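Local structure of FMN-binding protein (3IN6) at residues A[96-102]-A[135-141]; A[22-27]-A[52-57]. The protein binds flavin mononucleotide as a homodimeric flavoprotein whose reaction is not established. All blocks are in the same frame, centred on the assembly; numbering follows the deposited sequence.

Interaction 1 of 2, residues A[96-102]-A[135-141]. With FMN (flavin mononucleotide), chain E.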
loop_
_atom_site.group_PDB
_atom_site.type_symbol
_atom_site.label_atom_id
_atom_site.label_comp_id
_atom_site.label_asym_id
_atom_site.label_seq_id
_atom_site.Cartn_x
_atom_site.Cartn_y
_atom_site.Cartn_z
ATOM N N ILE A 96 6.817 8.844 -0.785
ATOM C CA ILE A 96 5.927 9.577 -1.687
ATOM C C ILE A 96 4.769 8.678 -2.060
ATOM O O ILE A 96 4.869 7.437 -1.950
ATOM C CB ILE A 96 6.694 9.968 -2.979
ATOM C CG1 ILE A 96 5.953 11.029 -3.819
ATOM C CG2 ILE A 96 7.025 8.692 -3.819
ATOM C CD1 ILE A 96 5.903 12.441 -3.207
ATOM N N ARG A 97 3.669 9.295 -2.489
ATOM C CA ARG A 97 2.520 8.571 -2.995
ATOM C C ARG A 97 2.249 9.091 -4.373
ATOM O O ARG A 97 2.082 10.301 -4.556
ATOM C CB ARG A 97 1.290 8.772 -2.131
ATOM C CG ARG A 97 1.324 8.012 -0.842
ATOM C CD ARG A 97 0.081 8.279 0.003
ATOM N NE ARG A 97 -0.046 9.670 0.425
ATOM C CZ ARG A 97 -1.037 10.130 1.189
ATOM N NH1 ARG A 97 -1.995 9.321 1.630
ATOM N NH2 ARG A 97 -1.075 11.412 1.519
ATOM N N VAL A 98 2.223 8.182 -5.348
ATOM C CA VAL A 98 1.943 8.548 -6.717
ATOM C C VAL A 98 0.691 7.810 -7.204
ATOM O O VAL A 98 0.707 6.583 -7.364
ATOM C CB VAL A 98 3.126 8.201 -7.636
ATOM C CG1 VAL A 98 2.872 8.721 -9.014
ATOM C CG2 VAL A 98 4.473 8.755 -7.085
ATOM N N TYR A 99 -0.374 8.569 -7.476
ATOM C CA TYR A 99 -1.651 8.032 -7.942
ATOM C C TYR A 99 -1.690 7.939 -9.446
ATOM O O TYR A 99 -1.381 8.904 -10.148
ATOM C CB TYR A 99 -2.805 8.900 -7.445
ATOM C CG TYR A 99 -2.867 8.979 -5.945
ATOM C CD1 TYR A 99 -2.024 9.820 -5.247
ATOM C CD2 TYR A 99 -3.781 8.231 -5.224
ATOM C CE1 TYR A 99 -2.072 9.916 -3.899
ATOM C CE2 TYR A 99 -3.819 8.306 -3.848
ATOM C CZ TYR A 99 -2.975 9.164 -3.196
ATOM O OH TYR A 99 -2.990 9.266 -1.829
ATOM N N VAL A 100 -2.150 6.791 -9.944
ATOM C CA VAL A 100 -2.059 6.494 -11.347
ATOM C C VAL A 100 -3.318 5.872 -11.972
ATOM O O VAL A 100 -4.207 5.381 -11.293
ATOM C CB VAL A 100 -0.902 5.490 -11.584
ATOM C CG1 VAL A 100 0.478 6.089 -11.204
ATOM C CG2 VAL A 100 -1.157 4.179 -10.794
ATOM N N GLU A 101 -3.335 5.886 -13.288
ATOM C CA GLU A 101 -4.360 5.205 -14.073
ATOM C C GLU A 101 -3.655 4.463 -15.194
ATOM O O GLU A 101 -2.780 5.025 -15.838
ATOM C CB GLU A 101 -5.361 6.181 -14.658
ATOM C CG GLU A 101 -6.182 6.869 -13.612
ATOM C CD GLU A 101 -7.256 7.783 -14.209
ATOM O OE1 GLU A 101 -7.281 7.968 -15.452
ATOM O OE2 GLU A 101 -8.071 8.311 -13.417
ATOM N N LEU A 102 -4.037 3.209 -15.434
ATOM C CA LEU A 102 -3.416 2.427 -16.498
ATOM C C LEU A 102 -3.746 2.995 -17.869
ATOM O O LEU A 102 -4.898 3.127 -18.217
ATOM C CB LEU A 102 -3.872 0.978 -16.443
ATOM C CG LEU A 102 -3.140 0.003 -17.377
ATOM C CD1 LEU A 102 -1.664 -0.151 -16.974
ATOM C CD2 LEU A 102 -3.848 -1.326 -17.335
ATOM N N PHE A 135 1.580 3.700 -17.122
ATOM C CA PHE A 135 0.653 4.476 -16.290
ATOM C C PHE A 135 0.709 5.972 -16.534
ATOM O O PHE A 135 1.753 6.517 -16.813
ATOM C CB PHE A 135 0.912 4.270 -14.791
ATOM C CG PHE A 135 0.801 2.845 -14.328
ATOM C CD1 PHE A 135 -0.405 2.344 -13.869
ATOM C CD2 PHE A 135 1.932 2.024 -14.276
ATOM C CE1 PHE A 135 -0.500 1.015 -13.405
ATOM C CE2 PHE A 135 1.848 0.709 -13.814
ATOM C CZ PHE A 135 0.617 0.203 -13.381
ATOM N N LYS A 136 -0.445 6.623 -16.401
ATOM C CA LYS A 136 -0.533 8.073 -16.441
ATOM C C LYS A 136 -0.588 8.505 -14.999
ATOM O O LYS A 136 -1.370 7.942 -14.215
ATOM C CB LYS A 136 -1.798 8.542 -17.174
ATOM C CG LYS A 136 -2.085 10.043 -17.024
ATOM C CD LYS A 136 -3.436 10.416 -17.674
ATOM C CE LYS A 136 -3.806 11.880 -17.419
ATOM N NZ LYS A 136 -5.147 12.242 -17.992
ATOM N N ILE A 137 0.240 9.491 -14.642
ATOM C CA ILE A 137 0.272 10.011 -13.287
ATOM C C ILE A 137 -0.865 11.002 -13.160
ATOM O O ILE A 137 -0.973 11.936 -13.944
ATOM C CB ILE A 137 1.569 10.740 -12.945
ATOM C CG1 ILE A 137 2.776 9.786 -12.979
ATOM C CG2 ILE A 137 1.427 11.407 -11.585
ATOM C CD1 ILE A 137 4.066 10.467 -12.815
ATOM N N VAL A 138 -1.673 10.822 -12.129
ATOM C CA VAL A 138 -2.873 11.624 -11.915
ATOM C C VAL A 138 -2.750 12.615 -10.746
ATOM O O VAL A 138 -3.385 13.676 -10.754
ATOM C CB VAL A 138 -4.072 10.657 -11.754
ATOM C CG1 VAL A 138 -5.145 11.215 -10.864
ATOM C CG2 VAL A 138 -4.617 10.280 -13.146
ATOM N N LYS A 139 -1.939 12.269 -9.749
ATOM C CA LYS A 139 -1.740 13.102 -8.570
ATOM C C LYS A 139 -0.541 12.548 -7.796
ATOM O O LYS A 139 -0.277 11.328 -7.843
ATOM C CB LYS A 139 -3.001 13.061 -7.697
ATOM C CG LYS A 139 -2.944 13.878 -6.407
ATOM C CD LYS A 139 -4.253 13.794 -5.619
ATOM C CE LYS A 139 -4.527 12.380 -5.078
ATOM N NZ LYS A 139 -5.853 12.240 -4.380
ATOM N N ILE A 140 0.182 13.429 -7.102
ATOM C CA ILE A 140 1.328 13.046 -6.258
ATOM C C ILE A 140 1.153 13.699 -4.884
ATOM O O ILE A 140 0.987 14.908 -4.793
ATOM C CB ILE A 140 2.666 13.499 -6.846
ATOM C CG1 ILE A 140 2.886 12.866 -8.221
ATOM C CG2 ILE A 140 3.854 13.163 -5.866
ATOM C CD1 ILE A 140 4.207 13.300 -8.928
ATOM N N LEU A 141 1.159 12.917 -3.810
ATOM C CA LEU A 141 1.002 13.504 -2.495
ATOM C C LEU A 141 2.161 13.079 -1.624
ATOM O O LEU A 141 2.786 12.057 -1.881
ATOM C CB LEU A 141 -0.329 13.107 -1.846
ATOM C CG LEU A 141 -1.622 13.672 -2.468
ATOM C CD1 LEU A 141 -2.849 12.999 -1.839
ATOM C CD2 LEU A 141 -1.699 15.228 -2.353
HETATM N N1 FMN E . -3.034 8.307 11.186
HETATM C C2 FMN E . -4.070 7.647 11.797
HETATM O O2 FMN E . -5.216 8.090 11.685
HETATM N N3 FMN E . -3.813 6.487 12.519
HETATM C C4 FMN E . -2.518 6.001 12.633
HETATM O O4 FMN E . -2.288 4.980 13.283
HETATM C C4A FMN E . -1.473 6.676 12.018
HETATM N N5 FMN E . -0.178 6.201 12.126
HETATM C C5A FMN E . 0.855 6.881 11.515
HETATM C C6 FMN E . 2.147 6.375 11.644
HETATM C C7 FMN E . 3.215 7.026 11.042
HETATM C C7M FMN E . 4.600 6.462 11.196
HETATM C C8 FMN E . 2.987 8.185 10.298
HETATM C C8M FMN E . 4.137 8.890 9.634
HETATM C C9 FMN E . 1.692 8.686 10.156
HETATM C C9A FMN E . 0.607 8.041 10.772
HETATM N N10 FMN E . -0.709 8.515 10.653
HETATM C C10 FMN E . -1.737 7.839 11.288
HETATM C "C1'" FMN E . -1.055 9.775 9.891
HETATM C "C2'" FMN E . -1.640 9.509 8.502
HETATM O "O2'" FMN E . -0.761 8.710 7.753
HETATM C "C3'" FMN E . -1.904 10.846 7.801
HETATM O "O3'" FMN E . -3.004 11.460 8.452
HETATM C "C4'" FMN E . -2.150 10.695 6.292
HETATM O "O4'" FMN E . -2.055 11.935 5.623
HETATM C "C5'" FMN E . -3.530 10.139 6.013
HETATM O "O5'" FMN E . -3.691 9.954 4.635
HETATM P P FMN E . -5.132 10.090 3.925
HETATM O O1P FMN E . -6.071 9.057 4.498
HETATM O O2P FMN E . -4.934 9.836 2.450
HETATM O O3P FMN E . -5.702 11.491 4.111
#
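The Tyr99 ring carries the end of Lys139 over one face and has the Lys139 carbonyl oxygen at its edge. Lys139 CE sits 3.7 Å from the Tyr99 ring centroid, a CH-pi contact. Lys139 NZ follows at 4.3 Å from the same centroid, only 7° off the ring normal, so the pair is also cation-pi. The bend at chi3 of Lys139 (66°) folds the chain end over the ring. Leu141 CD1 meets Tyr99 CE1 obliquely at 3.8 Å. Tyr99 OH and Leu141 CD1 lie over the same face of the Arg97 guanidinium. The FMN phosphate is at the edge of that group, where Arg97 NH1 gives a hydrogen bond of 3.1 Å to FMN O2P. The Phe135 ring takes Leu102 CD1 over one face, and Phe82 meets it edge-to-face.

The backbones form an antiparallel ladder with a classic beta bulge. Val138 and Lys139 both face Tyr99. Val138 N reaches Tyr99 O at 2.8 Å, while Lys139 N makes a weak bond of 3.4 Å to the same oxygen. Val98, Val100, Leu102, Phe135, Ile137 and Ile140 share one sheet face; Arg97, Tyr99 and Leu141 lie on the other. Ile96 CD1 presses tightly on Ile140 CG2, at 3.4 Å.

Arg97 NH2 also bonds to Pro142 O, and NH1 to Ile46 O of the second subunit. Tyr99 OH bonds to Asn45 OD1 of the second subunit. Arg97 thus joins phosphate, strand end and partner chain, and its positive charge probably offsets the phosphate. The chemistry implies an FMN site built across the dimer interface.

Interaction 2 of 2, residues A[22-27]-A[52-57]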
loop_
_atom_site.group_PDB
_atom_site.type_symbol
_atom_site.label_atom_id
_atom_site.label_comp_id
_atom_site.label_asym_id
_atom_site.label_seq_id
_atom_site.Cartn_x
_atom_site.Cartn_y
_atom_site.Cartn_z
ATOM N N ALA A 22 9.141 12.481 -6.355
ATOM C CA ALA A 22 8.585 11.251 -6.896
ATOM C C ALA A 22 9.561 10.613 -7.888
ATOM O O ALA A 22 9.814 9.406 -7.825
ATOM C CB ALA A 22 7.243 11.537 -7.573
ATOM N N ARG A 23 10.108 11.434 -8.790
ATOM C CA ARG A 23 11.059 10.979 -9.808
ATOM C C ARG A 23 12.191 10.225 -9.154
ATOM O O ARG A 23 12.502 9.108 -9.556
ATOM C CB ARG A 23 11.673 12.159 -10.596
ATOM C CG ARG A 23 12.476 11.727 -11.814
ATOM C CD ARG A 23 13.108 12.907 -12.602
ATOM N NE ARG A 23 12.197 14.020 -12.673
ATOM C CZ ARG A 23 11.099 14.010 -13.424
ATOM N NH1 ARG A 23 10.814 12.949 -14.170
ATOM N NH2 ARG A 23 10.297 15.054 -13.420
ATOM N N SER A 24 12.815 10.851 -8.159
ATOM C CA SER A 24 13.950 10.240 -7.469
ATOM C C SER A 24 13.614 8.920 -6.795
ATOM O O SER A 24 14.313 7.926 -7.000
ATOM C CB SER A 24 14.520 11.184 -6.421
ATOM O OG SER A 24 15.212 12.247 -7.041
ATOM N N LEU A 25 12.545 8.914 -6.002
ATOM C CA LEU A 25 12.174 7.725 -5.231
ATOM C C LEU A 25 11.677 6.578 -6.119
ATOM O O LEU A 25 11.991 5.435 -5.868
ATOM C CB LEU A 25 11.147 8.090 -4.152
ATOM C CG LEU A 25 11.670 8.998 -3.036
ATOM C CD1 LEU A 25 10.549 9.625 -2.236
ATOM C CD2 LEU A 25 12.606 8.213 -2.125
ATOM N N ILE A 26 10.881 6.877 -7.143
ATOM C CA ILE A 26 10.422 5.829 -8.038
ATOM C C ILE A 26 11.603 5.217 -8.797
ATOM O O ILE A 26 11.818 4.001 -8.766
ATOM C CB ILE A 26 9.371 6.335 -9.047
ATOM C CG1 ILE A 26 8.061 6.669 -8.328
ATOM C CG2 ILE A 26 9.098 5.274 -10.115
ATOM C CD1 ILE A 26 7.330 5.440 -7.755
ATOM N N ASN A 27 12.396 6.063 -9.443
ATOM C CA ASN A 27 13.480 5.556 -10.268
ATOM C C ASN A 27 14.603 4.848 -9.487
ATOM O O ASN A 27 15.330 4.042 -10.070
ATOM C CB ASN A 27 14.016 6.660 -11.181
ATOM C CG ASN A 27 13.008 7.085 -12.230
ATOM O OD1 ASN A 27 12.035 6.361 -12.527
ATOM N ND2 ASN A 27 13.240 8.253 -12.820
ATOM N N LEU A 52 10.486 -0.345 -11.837
ATOM C CA LEU A 52 9.766 0.855 -12.306
ATOM C C LEU A 52 10.638 1.975 -12.834
ATOM O O LEU A 52 11.818 2.096 -12.479
ATOM C CB LEU A 52 9.033 1.506 -11.129
ATOM C CG LEU A 52 7.995 0.779 -10.307
ATOM C CD1 LEU A 52 7.527 1.744 -9.231
ATOM C CD2 LEU A 52 6.826 0.304 -11.192
ATOM N N GLU A 53 9.994 2.850 -13.596
ATOM C CA GLU A 53 10.629 4.049 -14.121
ATOM C C GLU A 53 9.600 5.139 -14.420
ATOM O O GLU A 53 8.555 4.877 -15.061
ATOM C CB GLU A 53 11.430 3.708 -15.375
ATOM C CG GLU A 53 12.241 4.864 -15.914
ATOM C CD GLU A 53 13.197 4.444 -17.014
ATOM O OE1 GLU A 53 13.545 3.251 -17.092
ATOM O OE2 GLU A 53 13.628 5.316 -17.777
HETATM N N MSE A 54 9.867 6.342 -13.927
HETATM C CA MSE A 54 9.033 7.517 -14.206
HETATM C C MSE A 54 9.689 8.279 -15.364
HETATM O O MSE A 54 10.903 8.520 -15.352
HETATM C CB MSE A 54 8.875 8.390 -12.970
HETATM C CG MSE A 54 8.307 9.758 -13.222
HETATM SE SE MSE A 54 7.906 10.562 -11.501
HETATM C CE MSE A 54 7.532 12.403 -12.044
ATOM N N ILE A 55 8.877 8.583 -16.378
ATOM C CA ILE A 55 9.307 9.274 -17.596
ATOM C C ILE A 55 8.541 10.597 -17.662
ATOM O O ILE A 55 7.314 10.624 -17.528
ATOM C CB ILE A 55 9.003 8.404 -18.859
ATOM C CG1 ILE A 55 9.730 7.056 -18.772
ATOM C CG2 ILE A 55 9.383 9.130 -20.137
ATOM C CD1 ILE A 55 9.208 6.012 -19.733
ATOM N N GLY A 56 9.273 11.692 -17.842
ATOM C CA GLY A 56 8.678 13.017 -17.892
ATOM C C GLY A 56 8.062 13.372 -16.550
ATOM O O GLY A 56 8.658 13.120 -15.484
ATOM N N ASP A 57 6.872 13.960 -16.625
ATOM C CA ASP A 57 6.090 14.366 -15.471
ATOM C C ASP A 57 4.742 13.662 -15.434
ATOM O O ASP A 57 3.963 13.882 -14.492
ATOM C CB ASP A 57 5.783 15.868 -15.563
ATOM C CG ASP A 57 7.023 16.757 -15.398
ATOM O OD1 ASP A 57 8.001 16.354 -14.735
ATOM O OD2 ASP A 57 7.005 17.889 -15.923
HETATM O O HOH W 1 12.668 10.732 -15.089
#
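Asn27 holds the strand at Met54, and Arg23, one turn earlier, holds the turn after it. Asn27 OD1 accepts from Met54 N at 2.6 Å, in the plane of the amide carbonyl and on a lone pair. The bond is nearly straight, 169° at the hydrogen. Asn27 ND2 adds a weak bond to Met54 O. The Asn27 side chain therefore pairs with both polar backbone atoms of one strand residue.

Arg23 NH1 hydrogen-bonds Gly56 O, though the modelled length is doubtfully short, and Arg23 NH2 forms a salt bridge of 2.9 Å with Asp57 OD1. Both acceptors lie close to the guanidinium plane. The carboxylate is turned 47° from that plane. Met54 CE lies over one face of the guanidinium, 3.9 Å from Arg23 NH1. Met54 is a selenomethionine with an extended chain, and its SE rests 3.6 Å from Arg23 N. At the start of the strand, Ile26 CG2 packs on Leu52 CB at 3.9 Å; this branch is anti to the backbone N, which turns it to the strand.

One water bridges the polar groups. It accepts from Arg23 NH1 and, weakly, from Asn27 ND2, and donates to Met54 O at 2.8 Å. In the next shell, Glu20 forms a second salt bridge with Arg23 NH2, and Arg16 does so with Asp57 OD2. The Glu53 carboxylate forms salt bridges with Arg114 and Arg118 of helix 110-120. Here residues 22-27 of helix 2-28 run nearly antiparallel to strand 52-55, a helix packed along the outermost strand of this chain's antiparallel sheet, consistent with an FMN-binding split barrel.

Interaction 2 closes before interaction 1 opens along the chain, so the two are in series. Their centres lie 11 Å apart, and both reach the same antiparallel sheet. Interaction 1 pairs the neighbouring strands 92-106 and 131-141 within it. Interaction 2 sets helix 2-28 against strand 52-55, the outermost strand on that side within this chain, with strand 59-64 between it and 131-141. They touch directly: Ala22 CB packs on Ile140 CD1 at 3.8 Å and on Val98 CG2, and Leu25 packs on Ile96. The helix thus covers the Val98 and Ile140 face, while Arg97 and Tyr99 look from the other face to the second subunit and FMN.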